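Local atomic coordinates of regulation of enolase protein 1 (Saccharomyces cerevisiae, PDB entry 3O12), a protein that functions in the galactose metabolic pathway through GAL83 and may control the level of the enolase ENO1. Residues W60-Y65 with N131-W136; A100-R105 with Y184-M189; D108-K113 with P177-D182; H122-S127 with T138-G143. One frame throughout, in Å; residues are numbered along the deposited sequence.

Interaction 1. Residues W60-Y65 with N131-W136; sequences WRETFY and NGKSDW
One face of the Trp60 indole is met by Ser134 CB, which lies 3.7 Å from the centroid of the six-membered ring and almost on its normal, a CH-pi contact. At the edge of the same indole comes Trp136 CB, 3.7 Å from Trp60 CH2, and the two tryptophan side chains cross at about a right angle. The phenol oxygen of Tyr65 in turn approaches the edge of the Trp136 ring. Rotation of the Trp60 ring is fixed by NE1, which donates within the ring plane to Thr63 O (3.0 Å). The Arg61 guanidinium is also held by its edge: NE donates a hydrogen bond to Gly132 O (2.9 Å), which lies close to the guanidinium plane, with the chain bent at chi3 (80°) to reach it.

Ser134 is gripped at three polar atoms. Its OG, turned beside its own backbone N (chi1 -61°), accepts from Arg61 N at 2.8 Å and also bonds Thr130, while Ser134 N donates to Arg61 O at 3.1 Å. Thr63 OG1 donates to a lone pair of Ser134 O, in the carbonyl plane, at 2.7 Å. Two classic gamma turns, centred on Glu62 and Phe64, carry the chain off strand 59-61, and a weaker one at Gly132 forms the tip of the hairpin of strands 122-131 and 134-140, so that a strand end is docked on a beta-hairpin tip.

Interaction 2. Residues A100-R105 with Y184-M189; sequences AGIMVR and YLVGPM
Arg105 N donates to Leu185 O at 2.8 Å, the shortest of the six backbone hydrogen bonds that zip these strands together; Leu185 N answers to Arg105 O at 2.9 Å. The same reciprocal pairing returns at Met103 with Gly187 and at Gly101 with Met189. In the last pair Met189 N sits well above the carbonyl plane of Gly101 O, a distortion that coincides with the corner the chain turns at Gly101. Between these pairs come two non-hydrogen-bonded positions, Val104 with Val186 and Ile102 with Pro188, the latter two sending their side chains apart. Here CA-H groups close on carbonyls, as with Val186 CA 3.2 Å from Met103 O.

This antiparallel ladder, regular from Met103 to Arg105, is buried in one sheet of a two-sheet beta sandwich, and its two faces differ. Val104 and Val186 run alongside each other, both directed to the same face, with their CG2 methyls 3.8 Å apart. Ile102 holds CG1 anti to its backbone N (chi1 -157°), which places CD1 3.9 Å from Val186 CG2. All three reach into the core between the sheets, where Ile102 and Val104 meet Val152 and Val186 meets Trp205 and Leu207.

On the other face, Met103 CB touches Met189 CB at 3.9 Å. The Met189 chain, a selenomethionine, is bent at chi2 (-84°) and chi3 (-51°), and CE folds back to 3.6 Å from Gly101 N. Arg105, extended from CG to NE, leads away from the strand pair to a salt bridge with Asp70.

Interaction 3. Residues D108-K113 with P177-D182; sequences DGHWLK and PFPTSD. With EDO (1,2-ethanediol), chain G.
Phe178 turns the rim of its ring on a strand's peptide backbone: CE1 comes within 3.9 Å of Trp111 C, which lies near the ring plane, and CZ stands 4.0 Å from Trp111 CA. No hydrogen bond joins the two segments, and the touch rests on van der Waals contact alone. Phe178 CG is anti to the backbone N (chi1 -163°), a setting that carries the ring tip across the gap to the strand. Leu112 CB adds a looser contact with Phe178 CE1 at 4.4 Å.

Next along the loop, Pro179 does two things. Its CD lies 3.4 Å above one face of the Phe178 ring, offset toward the rim. Its CG reaches His110 CD2 at 4.2 Å, the two side chains crossing at about a right angle, while His110 ND1 is bonded to Asp107.

The loop that leaves strand 172-177 of one sheet is thus laid against the start of strand 110-119 of the other. Phe178 also packs on Leu159 of strand 158-164 and Val104 of strand 102-105, and Leu112 joins it on Leu159, so the phenyl ring touches strands of both sheets.

Interaction 4. Residues H122-S127 with T138-G143; sequences HAMLSS and TAVYGG. With EDO (1,2-ethanediol), chain I; EDO (1,2-ethanediol), chain F.
Strands 122-127 and 138-140 run antiparallel, their axes 4.5 Å apart at closest, and Leu125 N donates to Ala139 O at 2.9 Å. The return bond, from Ala139 N to Leu125 O, measures 3.1 Å. A nearly straight bond from Tyr141 N to Ala123 O prolongs the pairing beyond the strand.

On one side Met124, a selenomethionine, is bent at chi2 (-79°) and chi3 (-81°), which swings its tail across the neighbouring strand. SE packs at 3.8 Å from Val140 CG2, and CE presses tightly on Thr138, 3.2 Å from its CG2. His122 leans its CD2 on the same Val140 methyl. On the other side Leu125 CB lies 3.9 Å from Tyr141 CD1, and the Tyr141 ring carries Gly143 N above the centre of one face, the chain curling back over it.

Ser126 OG and Ser127 OG each hydrogen-bond O2 of a separate ethanediol, probably from the crystallisation liquor. Each hydroxyl has a protein partner too, Trp136 for Ser126 and Arg174 for Ser127. The pairing forms the open end of the beta hairpin of strands 122-131 and 134-140, at the margin of a large antiparallel sheet.

In the fold
Interaction 2 is the most central, about 4 Å from the chain centre, and is almost wholly backbone ladder and aliphatic packing. Interaction 3 is also buried, though about 13 Å from that centre, whereas interactions 1 and 4 are partly buried and include exposed residues. These two share strand 134-140, one at the hairpin tip and one at its open end, linked by the bond from Trp136 NE1 to Ser126 OG; side-chain hydrogen bonds dominate interaction 1, backbone pairing interaction 4. Interaction 3 lacks hydrogen bonds across it, yet touches all the rest: Tyr184 OH bonds Pro179 O, Gly132 N meets Gly109 O, and Lys113 O packs on Ser127 CB of interaction 4. All four reach the same antiparallel sheet.

Interaction 1. Residues W60-Y65 with N131-W136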
loop_
_atom_site.group_PDB
_atom_site.type_symbol
_atom_site.label_atom_id
_atom_site.label_comp_id
_atom_site.label_asym_id
_atom_site.label_seq_id
_atom_site.Cartn_x
_atom_site.Cartn_y
_atom_site.Cartn_z
ATOM N N TRP A 60 -11.583 1.924 2.547
ATOM C CA TRP A 60 -12.102 1.543 3.860
ATOM C C TRP A 60 -13.370 0.739 3.657
ATOM O O TRP A 60 -14.140 1.038 2.756
ATOM C CB TRP A 60 -12.436 2.781 4.709
ATOM C CG TRP A 60 -12.796 2.417 6.121
ATOM C CD1 TRP A 60 -14.054 2.329 6.671
ATOM C CD2 TRP A 60 -11.877 2.066 7.160
ATOM N NE1 TRP A 60 -13.960 1.956 7.998
ATOM C CE2 TRP A 60 -12.636 1.786 8.315
ATOM C CE3 TRP A 60 -10.483 1.959 7.225
ATOM C CZ2 TRP A 60 -12.044 1.405 9.523
ATOM C CZ3 TRP A 60 -9.895 1.581 8.428
ATOM C CH2 TRP A 60 -10.681 1.308 9.561
ATOM N N ARG A 61 -13.598 -0.271 4.494
ATOM C CA ARG A 61 -14.858 -1.008 4.437
ATOM C C ARG A 61 -15.522 -1.136 5.803
ATOM O O ARG A 61 -15.109 -1.948 6.634
ATOM C CB ARG A 61 -14.681 -2.404 3.824
ATOM C CG ARG A 61 -14.890 -2.452 2.328
ATOM C CD ARG A 61 -14.910 -3.889 1.806
ATOM N NE ARG A 61 -16.187 -4.576 1.990
ATOM C CZ ARG A 61 -17.235 -4.443 1.178
ATOM N NH1 ARG A 61 -18.350 -5.120 1.417
ATOM N NH2 ARG A 61 -17.177 -3.626 0.134
ATOM N N GLU A 62 -16.540 -0.295 6.009
ATOM C CA GLU A 62 -17.572 -0.459 7.042
ATOM C C GLU A 62 -17.193 -0.180 8.493
ATOM O O GLU A 62 -17.859 0.603 9.172
ATOM C CB GLU A 62 -18.225 -1.844 6.943
ATOM C CG GLU A 62 -19.354 -2.066 7.941
ATOM C CD GLU A 62 -20.451 -1.013 7.841
ATOM O OE1 GLU A 62 -20.601 -0.396 6.764
ATOM O OE2 GLU A 62 -21.167 -0.805 8.844
ATOM N N THR A 63 -16.151 -0.837 8.985
ATOM C CA THR A 63 -15.880 -0.847 10.421
ATOM C C THR A 63 -15.946 0.523 11.082
ATOM O O THR A 63 -15.218 1.440 10.695
ATOM C CB THR A 63 -14.502 -1.450 10.679
ATOM O OG1 THR A 63 -14.411 -2.688 9.962
ATOM C CG2 THR A 63 -14.281 -1.695 12.161
ATOM N N PHE A 64 -16.818 0.628 12.089
ATOM C CA PHE A 64 -16.938 1.797 12.974
ATOM C C PHE A 64 -17.558 3.024 12.301
ATOM O O PHE A 64 -18.586 3.535 12.758
ATOM C CB PHE A 64 -15.587 2.133 13.616
ATOM C CG PHE A 64 -15.655 3.212 14.650
ATOM C CD1 PHE A 64 -16.279 2.984 15.865
ATOM C CD2 PHE A 64 -15.067 4.446 14.416
ATOM C CE1 PHE A 64 -16.331 3.980 16.833
ATOM C CE2 PHE A 64 -15.116 5.443 15.375
ATOM C CZ PHE A 64 -15.746 5.209 16.582
ATOM N N TYR A 65 -16.952 3.472 11.203
ATOM C CA TYR A 65 -17.391 4.699 10.540
ATOM C C TYR A 65 -18.658 4.524 9.706
ATOM O O TYR A 65 -19.350 5.501 9.407
ATOM C CB TYR A 65 -16.246 5.279 9.700
ATOM C CG TYR A 65 -15.032 5.613 10.537
ATOM C CD1 TYR A 65 -14.972 6.793 11.270
ATOM C CD2 TYR A 65 -13.954 4.742 10.606
ATOM C CE1 TYR A 65 -13.871 7.093 12.051
ATOM C CE2 TYR A 65 -12.841 5.041 11.379
ATOM C CZ TYR A 65 -12.807 6.214 12.091
ATOM O OH TYR A 65 -11.712 6.519 12.869
ATOM N N ASN A 131 -11.143 -8.033 5.245
ATOM C CA ASN A 131 -11.751 -9.278 4.812
ATOM C C ASN A 131 -13.222 -9.136 5.096
ATOM O O ASN A 131 -13.688 -9.477 6.189
ATOM C CB ASN A 131 -11.142 -10.459 5.562
ATOM C CG ASN A 131 -11.483 -11.789 4.916
ATOM O OD1 ASN A 131 -12.509 -11.923 4.252
ATOM N ND2 ASN A 131 -10.622 -12.779 5.110
ATOM N N GLY A 132 -13.948 -8.579 4.136
ATOM C CA GLY A 132 -15.325 -8.183 4.359
ATOM C C GLY A 132 -15.354 -6.822 5.028
ATOM O O GLY A 132 -15.959 -5.884 4.512
ATOM N N LYS A 133 -14.697 -6.725 6.182
ATOM C CA LYS A 133 -14.595 -5.462 6.913
ATOM C C LYS A 133 -13.139 -5.138 7.247
ATOM O O LYS A 133 -12.285 -6.038 7.319
ATOM C CB LYS A 133 -15.414 -5.530 8.198
ATOM C CG LYS A 133 -16.907 -5.675 7.986
ATOM C CD LYS A 133 -17.591 -5.725 9.350
ATOM C CE LYS A 133 -19.074 -6.025 9.260
ATOM N NZ LYS A 133 -19.637 -6.216 10.631
ATOM N N SER A 134 -12.861 -3.850 7.461
ATOM C CA SER A 134 -11.494 -3.362 7.726
ATOM C C SER A 134 -11.016 -3.495 9.185
ATOM O O SER A 134 -11.757 -3.194 10.127
ATOM C CB SER A 134 -11.366 -1.896 7.299
ATOM O OG SER A 134 -11.603 -1.725 5.906
ATOM N N ASP A 135 -9.760 -3.926 9.336
ATOM C CA ASP A 135 -9.067 -4.053 10.628
ATOM C C ASP A 135 -7.774 -3.250 10.559
ATOM O O ASP A 135 -6.808 -3.626 9.876
ATOM C CB ASP A 135 -8.779 -5.535 10.923
ATOM C CG ASP A 135 -7.947 -5.752 12.186
ATOM O OD1 ASP A 135 -7.389 -4.783 12.773
ATOM O OD2 ASP A 135 -7.842 -6.933 12.598
ATOM N N TRP A 136 -7.769 -2.130 11.265
ATOM C CA TRP A 136 -6.741 -1.106 11.173
ATOM C C TRP A 136 -5.843 -1.130 12.397
ATOM O O TRP A 136 -6.323 -1.111 13.526
ATOM C CB TRP A 136 -7.473 0.235 11.080
ATOM C CG TRP A 136 -6.661 1.491 11.019
ATOM C CD1 TRP A 136 -5.395 1.654 10.519
ATOM C CD2 TRP A 136 -7.107 2.789 11.415
ATOM N NE1 TRP A 136 -5.021 2.978 10.606
ATOM C CE2 TRP A 136 -6.054 3.693 11.157
ATOM C CE3 TRP A 136 -8.301 3.276 11.964
ATOM C CZ2 TRP A 136 -6.158 5.054 11.439
ATOM C CZ3 TRP A 136 -8.400 4.625 12.247
ATOM C CH2 TRP A 136 -7.334 5.499 11.979
#

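Interaction 2. Residues A100-R105 with Y184-M189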
loop_
_atom_site.group_PDB
_atom_site.type_symbol
_atom_site.label_atom_id
_atom_site.label_comp_id
_atom_site.label_asym_id
_atom_site.label_seq_id
_atom_site.Cartn_x
_atom_site.Cartn_y
_atom_site.Cartn_z
ATOM N N ALA A 100 0.357 6.764 1.889
ATOM C CA ALA A 100 0.972 6.098 0.751
ATOM C C ALA A 100 1.681 4.837 1.210
ATOM O O ALA A 100 2.118 4.732 2.365
ATOM C CB ALA A 100 1.928 7.036 0.025
ATOM N N GLY A 101 1.792 3.877 0.303
ATOM C CA GLY A 101 2.455 2.629 0.611
ATOM C C GLY A 101 2.159 1.583 -0.432
ATOM O O GLY A 101 2.317 1.820 -1.635
ATOM N N ILE A 102 1.761 0.407 0.032
ATOM C CA ILE A 102 1.504 -0.720 -0.852
ATOM C C ILE A 102 0.129 -1.301 -0.561
ATOM O O ILE A 102 -0.376 -1.208 0.560
ATOM C CB ILE A 102 2.600 -1.793 -0.658
ATOM C CG1 ILE A 102 2.727 -2.698 -1.895
ATOM C CG2 ILE A 102 2.372 -2.596 0.633
ATOM C CD1 ILE A 102 3.961 -3.608 -1.864
HETATM N N MSE A 103 -0.483 -1.899 -1.568
HETATM C CA MSE A 103 -1.729 -2.647 -1.412
HETATM C C MSE A 103 -1.594 -4.035 -2.029
HETATM O O MSE A 103 -0.924 -4.213 -3.059
HETATM C CB MSE A 103 -2.903 -1.871 -2.034
HETATM C CG MSE A 103 -4.154 -2.713 -2.361
HETATM SE SE MSE A 103 -5.672 -1.582 -2.878
HETATM C CE MSE A 103 -6.253 -1.099 -1.088
ATOM N N VAL A 104 -2.209 -5.019 -1.384
ATOM C CA VAL A 104 -2.469 -6.328 -1.970
ATOM C C VAL A 104 -3.981 -6.430 -2.086
ATOM O O VAL A 104 -4.695 -6.171 -1.114
ATOM C CB VAL A 104 -1.961 -7.463 -1.078
ATOM C CG1 VAL A 104 -2.297 -8.820 -1.661
ATOM C CG2 VAL A 104 -0.460 -7.333 -0.810
ATOM N N ARG A 105 -4.485 -6.798 -3.259
ATOM C CA ARG A 105 -5.921 -6.805 -3.491
ATOM C C ARG A 105 -6.350 -8.065 -4.222
ATOM O O ARG A 105 -5.708 -8.481 -5.202
ATOM C CB ARG A 105 -6.305 -5.569 -4.316
ATOM C CG ARG A 105 -7.790 -5.425 -4.650
ATOM C CD ARG A 105 -7.994 -4.078 -5.347
ATOM N NE ARG A 105 -9.351 -3.853 -5.843
ATOM C CZ ARG A 105 -10.241 -3.053 -5.265
ATOM N NH1 ARG A 105 -9.938 -2.405 -4.141
ATOM N NH2 ARG A 105 -11.439 -2.891 -5.809
ATOM N N TYR A 184 -3.174 -12.545 -7.144
ATOM C CA TYR A 184 -3.348 -11.317 -6.387
ATOM C C TYR A 184 -2.948 -10.135 -7.249
ATOM O O TYR A 184 -2.296 -10.300 -8.288
ATOM C CB TYR A 184 -2.487 -11.318 -5.115
ATOM C CG TYR A 184 -2.788 -12.447 -4.156
ATOM C CD1 TYR A 184 -3.766 -12.308 -3.181
ATOM C CD2 TYR A 184 -2.092 -13.655 -4.228
ATOM C CE1 TYR A 184 -4.045 -13.347 -2.289
ATOM C CE2 TYR A 184 -2.365 -14.701 -3.341
ATOM C CZ TYR A 184 -3.341 -14.537 -2.385
ATOM O OH TYR A 184 -3.610 -15.555 -1.495
ATOM N N LEU A 185 -3.339 -8.943 -6.822
ATOM C CA LEU A 185 -2.787 -7.708 -7.367
ATOM C C LEU A 185 -1.981 -7.052 -6.266
ATOM O O LEU A 185 -2.435 -6.974 -5.133
ATOM C CB LEU A 185 -3.908 -6.773 -7.831
ATOM C CG LEU A 185 -4.737 -7.329 -8.988
ATOM C CD1 LEU A 185 -6.045 -6.581 -9.138
ATOM C CD2 LEU A 185 -3.918 -7.252 -10.268
ATOM N N VAL A 186 -0.782 -6.591 -6.573
ATOM C CA VAL A 186 0.043 -5.939 -5.565
ATOM C C VAL A 186 0.772 -4.758 -6.184
ATOM O O VAL A 186 1.187 -4.801 -7.346
ATOM C CB VAL A 186 1.031 -6.947 -4.886
ATOM C CG1 VAL A 186 1.992 -7.574 -5.897
ATOM C CG2 VAL A 186 1.801 -6.283 -3.735
ATOM N N GLY A 187 0.927 -3.685 -5.425
ATOM C CA GLY A 187 1.585 -2.516 -5.972
ATOM C C GLY A 187 1.327 -1.235 -5.202
ATOM O O GLY A 187 0.632 -1.229 -4.178
ATOM N N PRO A 188 1.909 -0.131 -5.666
ATOM C CA PRO A 188 1.763 1.197 -5.067
ATOM C C PRO A 188 0.320 1.585 -4.758
ATOM O O PRO A 188 -0.600 1.341 -5.538
ATOM C CB PRO A 188 2.341 2.118 -6.152
ATOM C CG PRO A 188 3.387 1.275 -6.761
ATOM C CD PRO A 188 2.732 -0.077 -6.888
HETATM N N MSE A 189 0.140 2.229 -3.609
HETATM C CA MSE A 189 -1.147 2.771 -3.235
HETATM C C MSE A 189 -0.938 4.168 -2.652
HETATM O O MSE A 189 0.061 4.422 -1.985
HETATM C CB MSE A 189 -1.781 1.819 -2.210
HETATM C CG MSE A 189 -3.001 2.299 -1.460
HETATM SE SE MSE A 189 -2.639 3.384 0.124
HETATM C CE MSE A 189 -1.356 2.319 1.141
#

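Interaction 3. Residues D108-K113 with P177-D182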
loop_
_atom_site.group_PDB
_atom_site.type_symbol
_atom_site.label_atom_id
_atom_site.label_comp_id
_atom_site.label_asym_id
_atom_site.label_seq_id
_atom_site.Cartn_x
_atom_site.Cartn_y
_atom_site.Cartn_z
ATOM N N ASP A 108 -12.811 -5.839 -4.210
ATOM C CA ASP A 108 -13.126 -4.682 -3.366
ATOM C C ASP A 108 -13.428 -5.041 -1.907
ATOM O O ASP A 108 -13.404 -4.171 -1.028
ATOM C CB ASP A 108 -14.235 -3.811 -3.974
ATOM C CG ASP A 108 -15.573 -4.519 -4.052
ATOM O OD1 ASP A 108 -15.687 -5.667 -3.582
ATOM O OD2 ASP A 108 -16.515 -3.916 -4.603
ATOM N N GLY A 109 -13.671 -6.319 -1.641
ATOM C CA GLY A 109 -13.973 -6.766 -0.297
ATOM C C GLY A 109 -12.823 -7.446 0.424
ATOM O O GLY A 109 -12.914 -7.732 1.605
ATOM N N HIS A 110 -11.728 -7.700 -0.286
ATOM C CA HIS A 110 -10.605 -8.440 0.282
ATOM C C HIS A 110 -9.309 -7.815 -0.193
ATOM O O HIS A 110 -8.905 -7.977 -1.355
ATOM C CB HIS A 110 -10.673 -9.913 -0.119
ATOM C CG HIS A 110 -11.978 -10.547 0.233
ATOM N ND1 HIS A 110 -13.094 -10.433 -0.565
ATOM C CD2 HIS A 110 -12.364 -11.239 1.330
ATOM C CE1 HIS A 110 -14.108 -11.057 0.014
ATOM N NE2 HIS A 110 -13.689 -11.560 1.160
ATOM N N TRP A 111 -8.687 -7.060 0.707
ATOM C CA TRP A 111 -7.466 -6.342 0.389
ATOM C C TRP A 111 -6.727 -5.951 1.652
ATOM O O TRP A 111 -7.251 -6.062 2.762
ATOM C CB TRP A 111 -7.753 -5.098 -0.468
ATOM C CG TRP A 111 -8.850 -4.154 0.016
ATOM C CD1 TRP A 111 -10.115 -4.069 -0.470
ATOM C CD2 TRP A 111 -8.745 -3.135 1.033
ATOM N NE1 TRP A 111 -10.819 -3.082 0.175
ATOM C CE2 TRP A 111 -10.001 -2.489 1.104
ATOM C CE3 TRP A 111 -7.720 -2.712 1.888
ATOM C CZ2 TRP A 111 -10.266 -1.452 2.004
ATOM C CZ3 TRP A 111 -7.979 -1.674 2.776
ATOM C CH2 TRP A 111 -9.241 -1.057 2.833
ATOM N N LEU A 112 -5.490 -5.522 1.480
ATOM C CA LEU A 112 -4.680 -4.991 2.561
ATOM C C LEU A 112 -3.971 -3.766 2.043
ATOM O O LEU A 112 -3.523 -3.746 0.898
ATOM C CB LEU A 112 -3.645 -6.024 3.011
ATOM C CG LEU A 112 -2.656 -5.447 4.033
ATOM C CD1 LEU A 112 -2.542 -6.301 5.300
ATOM C CD2 LEU A 112 -1.296 -5.186 3.384
ATOM N N LYS A 113 -3.866 -2.735 2.866
ATOM C CA LYS A 113 -3.014 -1.594 2.549
ATOM C C LYS A 113 -2.074 -1.370 3.726
ATOM O O LYS A 113 -2.412 -1.657 4.873
ATOM C CB LYS A 113 -3.830 -0.331 2.247
ATOM C CG LYS A 113 -4.626 0.228 3.412
ATOM C CD LYS A 113 -5.415 1.495 3.024
ATOM C CE LYS A 113 -6.196 2.000 4.228
ATOM N NZ LYS A 113 -6.864 3.329 4.039
ATOM N N PRO A 177 -3.868 -13.912 8.666
ATOM C CA PRO A 177 -4.499 -14.727 7.627
ATOM C C PRO A 177 -4.942 -13.841 6.477
ATOM O O PRO A 177 -5.353 -12.701 6.684
ATOM C CB PRO A 177 -5.740 -15.309 8.323
ATOM C CG PRO A 177 -5.508 -15.127 9.775
ATOM C CD PRO A 177 -4.654 -13.892 9.910
ATOM N N PHE A 178 -4.875 -14.378 5.269
ATOM C CA PHE A 178 -5.357 -13.660 4.103
ATOM C C PHE A 178 -5.870 -14.735 3.155
ATOM O O PHE A 178 -5.301 -15.816 3.088
ATOM C CB PHE A 178 -4.220 -12.845 3.478
ATOM C CG PHE A 178 -4.691 -11.770 2.526
ATOM C CD1 PHE A 178 -5.400 -10.674 2.993
ATOM C CD2 PHE A 178 -4.444 -11.873 1.169
ATOM C CE1 PHE A 178 -5.838 -9.685 2.123
ATOM C CE2 PHE A 178 -4.878 -10.888 0.293
ATOM C CZ PHE A 178 -5.584 -9.798 0.768
ATOM N N PRO A 179 -6.971 -14.465 2.437
ATOM C CA PRO A 179 -7.527 -15.559 1.629
ATOM C C PRO A 179 -6.558 -16.098 0.591
ATOM O O PRO A 179 -5.817 -15.327 -0.026
ATOM C CB PRO A 179 -8.719 -14.905 0.927
ATOM C CG PRO A 179 -9.128 -13.808 1.830
ATOM C CD PRO A 179 -7.820 -13.262 2.396
ATOM N N THR A 180 -6.567 -17.412 0.390
ATOM C CA THR A 180 -5.855 -17.997 -0.737
ATOM C C THR A 180 -6.517 -17.548 -2.033
ATOM O O THR A 180 -7.715 -17.250 -2.060
ATOM C CB THR A 180 -5.840 -19.536 -0.677
ATOM O OG1 THR A 180 -7.187 -20.016 -0.613
ATOM C CG2 THR A 180 -5.089 -20.014 0.554
ATOM N N SER A 181 -5.732 -17.497 -3.108
ATOM C CA SER A 181 -6.243 -17.057 -4.401
ATOM C C SER A 181 -5.291 -17.531 -5.481
ATOM O O SER A 181 -4.084 -17.660 -5.234
ATOM C CB SER A 181 -6.335 -15.523 -4.432
ATOM O OG SER A 181 -6.995 -15.076 -5.608
ATOM N N ASP A 182 -5.822 -17.791 -6.676
ATOM C CA ASP A 182 -4.978 -18.131 -7.815
ATOM C C ASP A 182 -4.106 -16.943 -8.235
ATOM O O ASP A 182 -3.014 -17.119 -8.782
ATOM C CB ASP A 182 -5.826 -18.582 -9.016
ATOM C CG ASP A 182 -6.431 -19.949 -8.827
ATOM O OD1 ASP A 182 -5.960 -20.699 -7.943
ATOM O OD2 ASP A 182 -7.377 -20.274 -9.579
HETATM C C1 EDO G . -6.756 3.966 7.519
HETATM O O1 EDO G . -5.524 4.373 6.915
HETATM C C2 EDO G . -7.883 4.111 6.508
HETATM O O2 EDO G . -7.828 5.388 5.855
#

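Interaction 4. Residues H122-S127 with T138-G143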
loop_
_atom_site.group_PDB
_atom_site.type_symbol
_atom_site.label_atom_id
_atom_site.label_comp_id
_atom_site.label_asym_id
_atom_site.label_seq_id
_atom_site.Cartn_x
_atom_site.Cartn_y
_atom_site.Cartn_z
ATOM N N HIS A 122 0.980 12.217 14.513
ATOM C CA HIS A 122 2.233 12.037 13.784
ATOM C C HIS A 122 2.116 11.268 12.471
ATOM O O HIS A 122 1.027 10.845 12.065
ATOM C CB HIS A 122 3.239 11.299 14.669
ATOM C CG HIS A 122 3.162 11.669 16.117
ATOM N ND1 HIS A 122 4.109 12.458 16.733
ATOM C CD2 HIS A 122 2.252 11.357 17.070
ATOM C CE1 HIS A 122 3.785 12.617 18.005
ATOM N NE2 HIS A 122 2.663 11.958 18.235
ATOM N N ALA A 123 3.262 11.097 11.819
ATOM C CA ALA A 123 3.383 10.131 10.733
ATOM C C ALA A 123 3.325 8.748 11.365
ATOM O O ALA A 123 4.149 8.403 12.225
ATOM C CB ALA A 123 4.679 10.319 9.988
HETATM N N MSE A 124 2.324 7.978 10.966
HETATM C CA MSE A 124 2.069 6.671 11.547
HETATM C C MSE A 124 2.385 5.578 10.548
HETATM O O MSE A 124 2.068 5.706 9.372
HETATM C CB MSE A 124 0.593 6.560 11.911
HETATM C CG MSE A 124 0.122 7.646 12.846
HETATM SE SE MSE A 124 0.634 7.278 14.684
HETATM C CE MSE A 124 -0.781 6.042 15.153
ATOM N N LEU A 125 3.023 4.512 11.017
ATOM C CA LEU A 125 3.081 3.281 10.243
ATOM C C LEU A 125 1.779 2.547 10.512
ATOM O O LEU A 125 1.448 2.216 11.648
ATOM C CB LEU A 125 4.282 2.424 10.644
ATOM C CG LEU A 125 4.528 1.200 9.749
ATOM C CD1 LEU A 125 4.806 1.618 8.324
ATOM C CD2 LEU A 125 5.668 0.353 10.293
ATOM N N SER A 126 1.043 2.296 9.444
ATOM C CA SER A 126 -0.331 1.845 9.536
ATOM C C SER A 126 -0.576 0.706 8.569
ATOM O O SER A 126 0.017 0.647 7.488
ATOM C CB SER A 126 -1.250 3.016 9.190
ATOM O OG SER A 126 -2.604 2.626 9.120
ATOM N N SER A 127 -1.451 -0.211 8.945
ATOM C CA SER A 127 -1.926 -1.222 8.018
ATOM C C SER A 127 -3.396 -1.484 8.237
ATOM O O SER A 127 -3.889 -1.391 9.364
ATOM C CB SER A 127 -1.121 -2.523 8.113
ATOM O OG SER A 127 -1.214 -3.109 9.386
ATOM N N THR A 138 -2.140 0.765 13.947
ATOM C CA THR A 138 -1.282 1.904 13.713
ATOM C C THR A 138 -0.387 2.165 14.891
ATOM O O THR A 138 -0.714 1.810 16.028
ATOM C CB THR A 138 -2.131 3.153 13.397
ATOM O OG1 THR A 138 -1.281 4.195 12.894
ATOM C CG2 THR A 138 -2.886 3.624 14.647
ATOM N N ALA A 139 0.746 2.789 14.601
ATOM C CA ALA A 139 1.685 3.200 15.625
ATOM C C ALA A 139 2.565 4.309 15.070
ATOM O O ALA A 139 2.759 4.412 13.867
ATOM C CB ALA A 139 2.533 2.016 16.057
ATOM N N VAL A 140 3.105 5.151 15.941
ATOM C CA VAL A 140 4.018 6.191 15.472
ATOM C C VAL A 140 5.218 5.546 14.788
ATOM O O VAL A 140 5.788 4.593 15.315
ATOM C CB VAL A 140 4.505 7.067 16.643
ATOM C CG1 VAL A 140 5.463 8.142 16.146
ATOM C CG2 VAL A 140 3.318 7.689 17.352
ATOM N N TYR A 141 5.590 6.044 13.607
ATOM C CA TYR A 141 6.724 5.489 12.875
ATOM C C TYR A 141 8.040 6.096 13.345
ATOM O O TYR A 141 8.173 7.317 13.426
ATOM C CB TYR A 141 6.557 5.712 11.370
ATOM C CG TYR A 141 7.651 5.096 10.521
ATOM C CD1 TYR A 141 7.964 3.744 10.621
ATOM C CD2 TYR A 141 8.360 5.865 9.604
ATOM C CE1 TYR A 141 8.966 3.176 9.833
ATOM C CE2 TYR A 141 9.355 5.309 8.810
ATOM C CZ TYR A 141 9.649 3.963 8.926
ATOM O OH TYR A 141 10.641 3.406 8.151
ATOM N N GLY A 142 9.014 5.235 13.624
ATOM C CA GLY A 142 10.298 5.669 14.147
ATOM C C GLY A 142 11.344 6.031 13.106
ATOM O O GLY A 142 12.412 6.535 13.450
ATOM N N GLY A 143 11.051 5.775 11.835
ATOM C CA GLY A 143 12.009 6.055 10.778
ATOM C C GLY A 143 11.739 7.363 10.053
ATOM O O GLY A 143 11.086 8.262 10.583
HETATM C C1 EDO I . 1.784 -0.883 12.543
HETATM O O1 EDO I . 1.798 -1.897 13.553
HETATM C C2 EDO I . 0.535 -1.049 11.685
HETATM O O2 EDO I . 0.345 -2.433 11.382
HETATM C C1 EDO F . -2.078 2.531 4.840
HETATM O O1 EDO F . -1.239 3.645 5.179
HETATM C C2 EDO F . -2.703 1.924 6.093
HETATM O O2 EDO F . -3.576 2.886 6.685
#